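Local atomic coordinates of Eps1p (Saccharomyces cerevisiae, PDB entry 4TW5), a protein that is a yeast protein with a thioredoxin domain and, probably, a second domain of thioredoxin-like fold. Residues M165-S168 with D169-L172. Sequence-based numbering, arbitrary orientation.
Sequences MKNS and DDSL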
loop_
_atom_site.group_PDB
_atom_site.type_symbol
_atom_site.label_atom_id
_atom_site.label_comp_id
_atom_site.label_asym_id
_atom_site.label_seq_id
_atom_site.Cartn_x
_atom_site.Cartn_y
_atom_site.Cartn_z
ATOM N N MET A 165 13.773 9.760 8.078
ATOM C CA MET A 165 13.909 10.458 9.346
ATOM C C MET A 165 14.335 9.476 10.435
ATOM O O MET A 165 13.574 8.615 10.833
ATOM C CB MET A 165 12.613 11.183 9.725
ATOM C CG MET A 165 12.731 11.996 11.018
ATOM S SD MET A 165 11.243 12.951 11.392
ATOM C CE MET A 165 11.316 14.245 10.177
ATOM N N LYS A 166 15.577 9.594 10.889
ATOM C CA LYS A 166 16.044 8.782 12.004
ATOM C C LYS A 166 15.873 9.558 13.298
ATOM O O LYS A 166 15.250 9.068 14.238
ATOM C CB LYS A 166 17.513 8.406 11.816
ATOM C CG LYS A 166 17.776 7.327 10.784
ATOM C CD LYS A 166 18.113 6.005 11.444
ATOM C CE LYS A 166 18.459 4.932 10.418
ATOM N NZ LYS A 166 18.980 3.690 11.071
ATOM N N ASN A 167 16.418 10.772 13.343
ATOM C CA ASN A 167 16.078 11.719 14.407
ATOM C C ASN A 167 15.153 12.760 13.872
ATOM O O ASN A 167 15.285 13.169 12.724
ATOM C CB ASN A 167 17.314 12.378 15.029
ATOM C CG ASN A 167 18.289 11.363 15.569
ATOM O OD1 ASN A 167 18.042 10.748 16.602
ATOM N ND2 ASN A 167 19.401 11.174 14.866
ATOM N N SER A 168 14.217 13.214 14.692
ATOM C CA SER A 168 13.171 14.075 14.150
ATOM C C SER A 168 13.754 15.394 13.590
ATOM O O SER A 168 13.084 16.100 12.850
ATOM C CB SER A 168 12.092 14.343 15.199
ATOM O OG SER A 168 12.553 15.214 16.221
ATOM N N ASP A 169 15.002 15.709 13.934
ATOM C CA ASP A 169 15.614 16.936 13.454
ATOM C C ASP A 169 16.731 16.714 12.421
ATOM O O ASP A 169 17.499 17.634 12.141
ATOM C CB ASP A 169 16.184 17.741 14.629
ATOM C CG ASP A 169 17.193 16.951 15.453
ATOM O OD1 ASP A 169 17.396 15.744 15.190
ATOM O OD2 ASP A 169 17.786 17.542 16.376
ATOM N N ASP A 170 16.788 15.531 11.817
ATOM C CA ASP A 170 17.728 15.307 10.736
ATOM C C ASP A 170 17.460 16.302 9.614
ATOM O O ASP A 170 16.317 16.726 9.427
ATOM C CB ASP A 170 17.589 13.892 10.183
ATOM C CG ASP A 170 18.237 12.871 11.046
ATOM O OD1 ASP A 170 19.052 13.266 11.906
ATOM O OD2 ASP A 170 17.948 11.670 10.862
ATOM N N SER A 171 18.495 16.634 8.838
ATOM C CA SER A 171 18.322 17.499 7.673
ATOM C C SER A 171 17.635 16.695 6.587
ATOM O O SER A 171 18.132 15.658 6.169
ATOM C CB SER A 171 19.665 18.034 7.169
ATOM O OG SER A 171 20.173 19.047 8.028
ATOM N N LEU A 172 16.457 17.131 6.172
ATOM C CA LEU A 172 15.667 16.347 5.235
ATOM C C LEU A 172 15.025 17.233 4.184
ATOM O O LEU A 172 14.730 18.391 4.442
ATOM C CB LEU A 172 14.587 15.549 5.992
ATOM C CG LEU A 172 15.057 14.485 6.994
ATOM C CD1 LEU A 172 13.886 13.955 7.826
ATOM C CD2 LEU A 172 15.754 13.327 6.252
#
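The side chain of Asp170 turns back to the backbone N-H groups of Lys166 and Asn167, an example of a carboxylate that collects the amide hydrogens of a loop. Asn167 also opens a type I beta turn that ends at Asp170, fastened by Asp170 N bonding to Asn167 O at 2.9 Å. Followed outward, the aspartate first sets its CB against that same carbonyl, 3.5 Å from Asn167 O, and CG of Asp170 lies 3.4 Å from Asn167 O. With CG beside the backbone N (chi1 -78°), the side chain folds back toward Lys166 and Asn167. Asp170 OD2 then accepts two backbone bonds, from Asn167 N at 3.1 Å and from Lys166 N at 3.2 Å. The first is the straighter, yet it descends from above the carboxylate plane; the second meets OD2 on the anti side, tilted 31° out of the plane, and both come from the same face. Asp170 OD1 lies 3.6 Å from Asn167 ND2 without a hydrogen bond, the amide and carboxylate planes standing 86° apart. The two N-H groups probably help to hold the carboxylate's rotation and would favour its charged form.

The apolar part is Met165 against Leu172, which cross at about a right angle, Met165 CE coming within 3.5 Å of Leu172 CD1. The loop joins strand 155-160 of the five-stranded mixed sheet to helix 180-196, consistent with a thioredoxin-like domain. Gln184 of that helix bonds to Ser168 O and Asp170 O, Lys188 pairs with Asp169, and His203 of the neighbouring parallel strand 200-205 holds Lys166 O.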